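Local coordinates for protein methylmalonyl-CoA carboxyltransferase 12S subunit (Propionibacterium freudenreichii, PDB 1ON3) that transfers the carboxyl group of methylmalonyl-CoA to the biotin of the 1.3S subunit, as the hexameric core of transcarboxylase, at residues P268-S273 against R322-S327; S273-L278 against I296-D301; T260-F265 against N361-Q366. All blocks are in the same frame, centred on the assembly; numbering follows the deposited sequence.

Contact 1 (P268-S273 against R322-S327); sequences PNNDVS and RVNGRS
The side-chain amide of Asn324 has an edge pointed at the 268-273 loop: ND2 donates to Asn269 O at 2.8 Å, the acceptor lying 4° from the amide plane. Over one face sits Asn270 OD1, 4.1 Å from Asn324 CG, the two amide planes tilted by 44°. Val272 CG1 comes within 4.0 Å of Asn324 ND2, the side chains crossing at about a right angle. Arg496 and Ala500 of helix 495-505 also touch the Asn324 side chain. Asn324 and Gly325 are the middle residues of a type I' turn, the tip of the beta hairpin joining strands 316-323 and 326-333. With CG anti to its carbonyl carbon (chi1 -63°), Asn324 reaches from this tip to the loop; ND2 uses a lone pair of Asn269 O, in the carbonyl plane. The same oxygen receives a CA-H...O contact from Asn324. Pro268 packs closely on Gly325, CA to CA 3.7 Å, where any side chain would run into the proline ring; the positive phi also favours glycine. Asp301 joins both sides, its carboxylate accepting from the backbone N of Asn269, Asn324 and Gly325. One water donates to both segments, to Asn270 OD1 at 2.8 Å and Asn324 O at 2.7 Å.

Contact 2 (S273-L278 against I296-D301); sequences SPNTEL and IAKIVD
Leu278 packs its branched end against the base of Lys298 and against Ile299, and this is the close-packed half of the contact. Its CD2 lies 3.8 Å from Lys298 CB, the two chains lying antiparallel side by side, while CD1 meets Ile299 CG2 at 3.9 Å with the chains about at right angles. Ile299 has CG2 anti to its carbonyl carbon and CG1 tucked in over the backbone (chi1 63°), which leaves the CG2 methyl to meet the leucine.

Toward solvent the fit becomes looser. Lys298 runs out extended through chi3 and bends only at chi4 (-54°); its CE passes 3.9 Å from Glu277 CB. The charged ends form no more than a long salt bridge, Glu277 OE1 to Lys298 NZ at 3.7 Å, with OE2 hardly farther from NZ.

Between these halves lies Asn275. Its OD1 caps the turn leading into helix 278-281 by accepting from Glu277 N at 3.0 Å, the donor standing 29° from the carbonyl plane. That leaves the amide nitrogen for the other segment: ND2 donates to a water, 2.7 Å away, which in turn donates to Lys298 O. A polar bridge thus links the capping asparagine to a backbone carbonyl of the segment on helix 293-299.

In the C-terminal half of the carboxyltransferase, the contact thereby joins the turn leading into helix 278-281 to helix 293-299. Thr495 and Ile499 of helix 495-505 adjoin Ile299, whereas Ile296 and Val300 are turned to the sheet, packing on residues of strands 316-323 and 326-333.

Contact 3 (T260-F265 against N361-Q366); sequences TEEASF and NIPLVQ
Glu262 lays its side chain alongside the backbone carbonyl of Asn361, CG lying 3.7 Å from Asn361 O. Asn361 is the C' residue of a Schellman motif that ends helix 344-359, its positive phi turning the chain toward strand 364-370 of the crotonase-type core. Extended with CG anti to the backbone N (chi1 -177°), Glu262 crosses the Pro363 ring at about a right angle, OE1 standing 4.1 Å from Pro363 CD; its charge is met by Arg326 in a salt bridge. The one direct hydrogen bond between the segments runs from Asn361 ND2 to Glu261 O at 2.9 Å. The acceptor is close to the amide plane of Asn361, yet the donor stands 54° above the carbonyl plane of Glu261. ND2 also donates to Asn259 O, so a single amide grips two carbonyls of the loop, two residues apart. Were Asn361 replaced by an alanine, both carbonyls would probably lose this shared donor and the loop would be held less firmly to the helix end. Asn361 also packs on Lys517 of a neighbouring subunit. A water bridges further along: it accepts from Ala263 N at 2.7 Å and makes a weak bond to Asn361 O at 3.2 Å.

Followed from the N terminus, the chain first gives, in the long loop after helix 241-253, the first segment of all three contacts: 260-265, then 268-273, then 273-278, the last two sharing Ser273. Their partners follow in reverse order, 296-301, 322-327 and 361-366, so the closed loops nest without crossing: contact 2 within contact 1, and contact 1 within contact 3. Contact 1 adjoins both others. Its Arg322 shares a backbone hydrogen bond with Asp301 of contact 2, and its Ser327 packs on Pro363 of contact 3, whereas contacts 2 and 3 do not touch. Together they bind the loop to helix 293-299, the hairpin of strands 316-323 and 326-333, and the entry to neighbouring strand 364-370.

Contact 1 (P268-S273 against R322-S327)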
loop_
_atom_site.group_PDB
_atom_site.type_symbol
_atom_site.label_atom_id
_atom_site.label_comp_id
_atom_site.label_asym_id
_atom_site.label_seq_id
_atom_site.Cartn_x
_atom_site.Cartn_y
_atom_site.Cartn_z
ATOM N N PRO E 268 -29.594 -13.623 17.902
ATOM C CA PRO E 268 -29.703 -12.258 18.418
ATOM C C PRO E 268 -30.924 -11.963 19.268
ATOM O O PRO E 268 -32.051 -12.298 18.895
ATOM C CB PRO E 268 -29.689 -11.399 17.152
ATOM C CG PRO E 268 -29.041 -12.286 16.114
ATOM C CD PRO E 268 -29.608 -13.628 16.429
ATOM N N ASN E 269 -30.694 -11.346 20.420
ATOM C CA ASN E 269 -31.783 -10.942 21.300
ATOM C C ASN E 269 -31.720 -9.420 21.169
ATOM O O ASN E 269 -30.722 -8.801 21.553
ATOM C CB ASN E 269 -31.509 -11.361 22.744
ATOM C CG ASN E 269 -32.682 -11.091 23.661
ATOM O OD1 ASN E 269 -33.158 -9.968 23.762
ATOM N ND2 ASN E 269 -33.153 -12.130 24.341
ATOM N N ASN E 270 -32.760 -8.812 20.608
ATOM C CA ASN E 270 -32.727 -7.366 20.423
ATOM C C ASN E 270 -33.459 -6.549 21.470
ATOM O O ASN E 270 -33.529 -5.327 21.364
ATOM C CB ASN E 270 -33.226 -7.002 19.025
ATOM C CG ASN E 270 -32.381 -7.625 17.932
ATOM O OD1 ASN E 270 -31.173 -7.385 17.848
ATOM N ND2 ASN E 270 -33.011 -8.435 17.092
ATOM N N ASP E 271 -33.994 -7.204 22.487
ATOM C CA ASP E 271 -34.674 -6.450 23.524
ATOM C C ASP E 271 -33.640 -5.823 24.454
ATOM O O ASP E 271 -32.751 -6.509 24.964
ATOM C CB ASP E 271 -35.603 -7.338 24.346
ATOM C CG ASP E 271 -36.330 -6.553 25.425
ATOM O OD1 ASP E 271 -37.091 -5.627 25.068
ATOM O OD2 ASP E 271 -36.133 -6.842 26.624
ATOM N N VAL E 272 -33.760 -4.520 24.668
ATOM C CA VAL E 272 -32.845 -3.812 25.546
ATOM C C VAL E 272 -33.626 -3.030 26.598
ATOM O O VAL E 272 -33.134 -2.041 27.143
ATOM C CB VAL E 272 -31.922 -2.852 24.745
ATOM C CG1 VAL E 272 -30.940 -3.664 23.905
ATOM C CG2 VAL E 272 -32.751 -1.951 23.843
ATOM N N SER E 273 -34.838 -3.498 26.891
ATOM C CA SER E 273 -35.699 -2.843 27.870
ATOM C C SER E 273 -34.983 -2.768 29.212
ATOM O O SER E 273 -34.073 -3.549 29.481
ATOM C CB SER E 273 -37.017 -3.610 28.015
ATOM O OG SER E 273 -36.786 -4.941 28.429
ATOM N N ARG E 322 -22.681 -12.281 24.139
ATOM C CA ARG E 322 -23.214 -11.590 22.987
ATOM C C ARG E 322 -24.195 -10.504 23.382
ATOM O O ARG E 322 -24.906 -10.614 24.392
ATOM C CB ARG E 322 -23.901 -12.580 22.044
ATOM C CG ARG E 322 -22.930 -13.454 21.245
ATOM C CD ARG E 322 -23.676 -14.416 20.348
ATOM N NE ARG E 322 -22.768 -15.374 19.725
ATOM C CZ ARG E 322 -22.557 -16.612 20.157
ATOM N NH1 ARG E 322 -23.188 -17.071 21.229
ATOM N NH2 ARG E 322 -21.703 -17.392 19.506
ATOM N N VAL E 323 -24.194 -9.431 22.604
ATOM C CA VAL E 323 -25.140 -8.350 22.822
ATOM C C VAL E 323 -25.778 -8.148 21.457
ATOM O O VAL E 323 -25.093 -7.831 20.488
ATOM C CB VAL E 323 -24.453 -7.049 23.297
ATOM C CG1 VAL E 323 -25.510 -5.945 23.446
ATOM C CG2 VAL E 323 -23.769 -7.288 24.655
ATOM N N ASN E 324 -27.087 -8.358 21.381
ATOM C CA ASN E 324 -27.807 -8.233 20.115
ATOM C C ASN E 324 -27.177 -9.167 19.077
ATOM O O ASN E 324 -27.052 -8.820 17.900
ATOM C CB ASN E 324 -27.768 -6.791 19.613
ATOM C CG ASN E 324 -28.481 -5.813 20.556
ATOM O OD1 ASN E 324 -28.160 -4.629 20.573
ATOM N ND2 ASN E 324 -29.451 -6.305 21.321
ATOM N N GLY E 325 -26.773 -10.352 19.531
ATOM C CA GLY E 325 -26.173 -11.341 18.643
ATOM C C GLY E 325 -24.703 -11.178 18.305
ATOM O O GLY E 325 -24.103 -12.075 17.710
ATOM N N ARG E 326 -24.111 -10.051 18.690
ATOM C CA ARG E 326 -22.704 -9.780 18.389
ATOM C C ARG E 326 -21.770 -10.304 19.480
ATOM O O ARG E 326 -22.000 -10.052 20.673
ATOM C CB ARG E 326 -22.500 -8.258 18.236
ATOM C CG ARG E 326 -21.100 -7.787 17.894
ATOM C CD ARG E 326 -20.946 -6.303 18.248
ATOM N NE ARG E 326 -21.966 -5.460 17.607
ATOM C CZ ARG E 326 -21.963 -5.155 16.311
ATOM N NH1 ARG E 326 -20.994 -5.611 15.531
ATOM N NH2 ARG E 326 -22.942 -4.431 15.786
ATOM N N SER E 327 -20.726 -11.034 19.074
ATOM C CA SER E 327 -19.740 -11.544 20.024
ATOM C C SER E 327 -19.031 -10.374 20.691
ATOM O O SER E 327 -18.636 -9.419 20.018
ATOM C CB SER E 327 -18.655 -12.398 19.341
ATOM O OG SER E 327 -19.151 -13.629 18.841
HETATM O O HOH W 1 -28.904 -7.800 16.289
#

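Contact 2 (S273-L278 against I296-D301)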
loop_
_atom_site.group_PDB
_atom_site.type_symbol
_atom_site.label_atom_id
_atom_site.label_comp_id
_atom_site.label_asym_id
_atom_site.label_seq_id
_atom_site.Cartn_x
_atom_site.Cartn_y
_atom_site.Cartn_z
ATOM N N SER E 273 -34.838 -3.498 26.891
ATOM C CA SER E 273 -35.699 -2.843 27.870
ATOM C C SER E 273 -34.983 -2.768 29.212
ATOM O O SER E 273 -34.073 -3.549 29.481
ATOM C CB SER E 273 -37.017 -3.610 28.015
ATOM O OG SER E 273 -36.786 -4.941 28.429
ATOM N N PRO E 274 -35.378 -1.812 30.065
ATOM C CA PRO E 274 -34.739 -1.665 31.377
ATOM C C PRO E 274 -34.954 -2.877 32.269
ATOM O O PRO E 274 -35.939 -3.591 32.113
ATOM C CB PRO E 274 -35.416 -0.418 31.954
ATOM C CG PRO E 274 -35.765 0.383 30.728
ATOM C CD PRO E 274 -36.303 -0.694 29.800
ATOM N N ASN E 275 -34.015 -3.124 33.176
ATOM C CA ASN E 275 -34.147 -4.215 34.130
ATOM C C ASN E 275 -33.753 -3.626 35.475
ATOM O O ASN E 275 -32.571 -3.468 35.774
ATOM C CB ASN E 275 -33.234 -5.394 33.795
ATOM C CG ASN E 275 -33.507 -6.598 34.684
ATOM O OD1 ASN E 275 -34.017 -6.455 35.793
ATOM N ND2 ASN E 275 -33.164 -7.785 34.205
ATOM N N THR E 276 -34.750 -3.300 36.286
ATOM C CA THR E 276 -34.516 -2.691 37.585
ATOM C C THR E 276 -33.762 -3.551 38.588
ATOM O O THR E 276 -33.237 -3.028 39.569
ATOM C CB THR E 276 -35.845 -2.252 38.220
ATOM O OG1 THR E 276 -36.673 -3.404 38.408
ATOM C CG2 THR E 276 -36.562 -1.256 37.307
ATOM N N GLU E 277 -33.703 -4.860 38.357
ATOM C CA GLU E 277 -32.995 -5.737 39.277
ATOM C C GLU E 277 -31.519 -5.377 39.321
ATOM O O GLU E 277 -30.852 -5.622 40.319
ATOM C CB GLU E 277 -33.144 -7.206 38.872
ATOM C CG GLU E 277 -34.573 -7.718 38.892
ATOM C CD GLU E 277 -34.659 -9.206 38.595
ATOM O OE1 GLU E 277 -34.326 -10.014 39.488
ATOM O OE2 GLU E 277 -35.050 -9.566 37.463
ATOM N N LEU E 278 -31.019 -4.781 38.242
ATOM C CA LEU E 278 -29.614 -4.378 38.171
ATOM C C LEU E 278 -29.270 -3.306 39.210
ATOM O O LEU E 278 -28.106 -3.149 39.597
ATOM C CB LEU E 278 -29.290 -3.854 36.777
ATOM C CG LEU E 278 -29.007 -4.907 35.704
ATOM C CD1 LEU E 278 -29.124 -4.290 34.305
ATOM C CD2 LEU E 278 -27.603 -5.496 35.952
ATOM N N ILE E 296 -23.408 -9.415 34.701
ATOM C CA ILE E 296 -23.207 -9.891 33.337
ATOM C C ILE E 296 -24.442 -10.625 32.830
ATOM O O ILE E 296 -24.919 -10.347 31.737
ATOM C CB ILE E 296 -21.975 -10.844 33.242
ATOM C CG1 ILE E 296 -20.691 -10.059 33.563
ATOM C CG2 ILE E 296 -21.906 -11.490 31.834
ATOM C CD1 ILE E 296 -19.395 -10.909 33.605
ATOM N N ALA E 297 -24.956 -11.562 33.624
ATOM C CA ALA E 297 -26.118 -12.349 33.221
ATOM C C ALA E 297 -27.314 -11.493 32.837
ATOM O O ALA E 297 -28.072 -11.844 31.929
ATOM C CB ALA E 297 -26.510 -13.316 34.326
ATOM N N LYS E 298 -27.483 -10.363 33.514
ATOM C CA LYS E 298 -28.610 -9.485 33.217
ATOM C C LYS E 298 -28.404 -8.536 32.049
ATOM O O LYS E 298 -29.354 -7.885 31.610
ATOM C CB LYS E 298 -29.006 -8.695 34.466
ATOM C CG LYS E 298 -29.499 -9.599 35.582
ATOM C CD LYS E 298 -29.985 -8.828 36.794
ATOM C CE LYS E 298 -30.404 -9.795 37.895
ATOM N NZ LYS E 298 -31.402 -10.797 37.412
ATOM N N ILE E 299 -27.187 -8.454 31.519
ATOM C CA ILE E 299 -26.967 -7.546 30.407
ATOM C C ILE E 299 -26.643 -8.210 29.070
ATOM O O ILE E 299 -26.805 -7.593 28.020
ATOM C CB ILE E 299 -25.879 -6.507 30.733
ATOM C CG1 ILE E 299 -24.536 -7.188 30.974
ATOM C CG2 ILE E 299 -26.279 -5.728 31.989
ATOM C CD1 ILE E 299 -23.393 -6.202 31.160
ATOM N N VAL E 300 -26.202 -9.462 29.094
ATOM C CA VAL E 300 -25.878 -10.150 27.846
ATOM C C VAL E 300 -27.066 -10.977 27.356
ATOM O O VAL E 300 -27.927 -11.371 28.147
ATOM C CB VAL E 300 -24.629 -11.077 28.007
ATOM C CG1 VAL E 300 -23.460 -10.270 28.526
ATOM C CG2 VAL E 300 -24.923 -12.231 28.945
ATOM N N ASP E 301 -27.103 -11.237 26.047
ATOM C CA ASP E 301 -28.190 -12.002 25.436
ATOM C C ASP E 301 -28.479 -13.314 26.143
ATOM O O ASP E 301 -27.595 -14.145 26.315
ATOM C CB ASP E 301 -27.880 -12.322 23.964
ATOM C CG ASP E 301 -28.040 -11.123 23.040
ATOM O OD1 ASP E 301 -27.972 -11.331 21.802
ATOM O OD2 ASP E 301 -28.229 -9.989 23.535
HETATM O O HOH W 2 -32.064 -8.622 31.888
#

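Contact 3 (T260-F265 against N361-Q366)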
loop_
_atom_site.group_PDB
_atom_site.type_symbol
_atom_site.label_atom_id
_atom_site.label_comp_id
_atom_site.label_asym_id
_atom_site.label_seq_id
_atom_site.Cartn_x
_atom_site.Cartn_y
_atom_site.Cartn_z
ATOM N N THR E 260 -9.873 -11.091 9.131
ATOM C CA THR E 260 -10.422 -10.110 8.198
ATOM C C THR E 260 -11.937 -9.974 8.395
ATOM O O THR E 260 -12.577 -9.147 7.737
ATOM C CB THR E 260 -10.181 -10.503 6.709
ATOM O OG1 THR E 260 -10.908 -11.700 6.409
ATOM C CG2 THR E 260 -8.706 -10.745 6.436
ATOM N N GLU E 261 -12.499 -10.763 9.308
ATOM C CA GLU E 261 -13.948 -10.750 9.564
ATOM C C GLU E 261 -14.320 -10.590 11.048
ATOM O O GLU E 261 -13.503 -10.810 11.942
ATOM C CB GLU E 261 -14.561 -12.071 9.073
ATOM C CG GLU E 261 -14.331 -12.376 7.596
ATOM C CD GLU E 261 -14.367 -13.869 7.289
ATOM O OE1 GLU E 261 -15.033 -14.631 8.028
ATOM O OE2 GLU E 261 -13.734 -14.279 6.292
ATOM N N GLU E 262 -15.566 -10.207 11.303
ATOM C CA GLU E 262 -16.056 -10.112 12.671
ATOM C C GLU E 262 -16.898 -11.373 12.749
ATOM O O GLU E 262 -17.412 -11.832 11.721
ATOM C CB GLU E 262 -16.929 -8.873 12.872
ATOM C CG GLU E 262 -17.408 -8.710 14.304
ATOM C CD GLU E 262 -18.100 -7.381 14.550
ATOM O OE1 GLU E 262 -18.497 -7.130 15.714
ATOM O OE2 GLU E 262 -18.239 -6.594 13.584
ATOM N N ALA E 263 -17.040 -11.954 13.934
ATOM C CA ALA E 263 -17.812 -13.188 14.051
ATOM C C ALA E 263 -19.255 -13.000 13.586
ATOM O O ALA E 263 -19.843 -11.928 13.756
ATOM C CB ALA E 263 -17.797 -13.682 15.490
ATOM N N SER E 264 -19.821 -14.042 12.989
ATOM C CA SER E 264 -21.208 -13.977 12.543
ATOM C C SER E 264 -22.109 -13.919 13.786
ATOM O O SER E 264 -21.818 -14.549 14.813
ATOM C CB SER E 264 -21.541 -15.209 11.694
ATOM O OG SER E 264 -20.674 -15.276 10.578
ATOM N N PHE E 265 -23.186 -13.142 13.708
ATOM C CA PHE E 265 -24.109 -13.021 14.827
ATOM C C PHE E 265 -24.813 -14.352 15.034
ATOM O O PHE E 265 -25.058 -15.088 14.074
ATOM C CB PHE E 265 -25.163 -11.941 14.549
ATOM C CG PHE E 265 -24.624 -10.534 14.534
ATOM C CD1 PHE E 265 -23.253 -10.277 14.591
ATOM C CD2 PHE E 265 -25.499 -9.457 14.441
ATOM C CE1 PHE E 265 -22.775 -8.974 14.553
ATOM C CE2 PHE E 265 -25.020 -8.146 14.403
ATOM C CZ PHE E 265 -23.661 -7.909 14.458
ATOM N N ASN E 361 -11.131 -8.954 16.118
ATOM C CA ASN E 361 -12.214 -7.985 15.990
ATOM C C ASN E 361 -13.434 -8.127 16.885
ATOM O O ASN E 361 -14.552 -7.814 16.470
ATOM C CB ASN E 361 -12.644 -7.971 14.523
ATOM C CG ASN E 361 -11.455 -7.999 13.581
ATOM O OD1 ASN E 361 -10.581 -7.135 13.650
ATOM N ND2 ASN E 361 -11.405 -9.002 12.699
ATOM N N ILE E 362 -13.212 -8.581 18.116
ATOM C CA ILE E 362 -14.279 -8.768 19.103
ATOM C C ILE E 362 -14.270 -7.569 20.072
ATOM O O ILE E 362 -13.287 -7.361 20.792
ATOM C CB ILE E 362 -14.022 -10.069 19.903
ATOM C CG1 ILE E 362 -14.032 -11.263 18.943
ATOM C CG2 ILE E 362 -15.050 -10.233 21.033
ATOM C CD1 ILE E 362 -13.724 -12.585 19.599
ATOM N N PRO E 363 -15.353 -6.763 20.100
ATOM C CA PRO E 363 -15.392 -5.604 21.011
ATOM C C PRO E 363 -15.179 -6.029 22.458
ATOM O O PRO E 363 -15.501 -7.149 22.838
ATOM C CB PRO E 363 -16.793 -5.029 20.804
ATOM C CG PRO E 363 -17.105 -5.394 19.384
ATOM C CD PRO E 363 -16.588 -6.835 19.300
ATOM N N LEU E 364 -14.663 -5.100 23.254
ATOM C CA LEU E 364 -14.362 -5.328 24.656
ATOM C C LEU E 364 -15.234 -4.480 25.569
ATOM O O LEU E 364 -15.273 -3.250 25.449
ATOM C CB LEU E 364 -12.880 -5.012 24.914
ATOM C CG LEU E 364 -11.931 -6.099 24.377
ATOM C CD1 LEU E 364 -10.557 -5.526 24.109
ATOM C CD2 LEU E 364 -11.889 -7.254 25.350
ATOM N N VAL E 365 -15.908 -5.148 26.494
ATOM C CA VAL E 365 -16.790 -4.492 27.449
ATOM C C VAL E 365 -16.251 -4.707 28.859
ATOM O O VAL E 365 -16.068 -5.844 29.302
ATOM C CB VAL E 365 -18.226 -5.070 27.360
ATOM C CG1 VAL E 365 -19.129 -4.421 28.416
ATOM C CG2 VAL E 365 -18.786 -4.833 25.960
ATOM N N GLN E 366 -15.983 -3.603 29.546
ATOM C CA GLN E 366 -15.464 -3.635 30.916
ATOM C C GLN E 366 -16.527 -3.255 31.945
ATOM O O GLN E 366 -17.307 -2.321 31.725
ATOM C CB GLN E 366 -14.291 -2.646 31.082
ATOM C CG GLN E 366 -12.991 -3.015 30.349
ATOM C CD GLN E 366 -13.164 -3.067 28.839
ATOM O OE1 GLN E 366 -12.944 -4.108 28.220
ATOM N NE2 GLN E 366 -13.558 -1.938 28.241
HETATM O O HOH W 3 -15.681 -10.712 15.903
#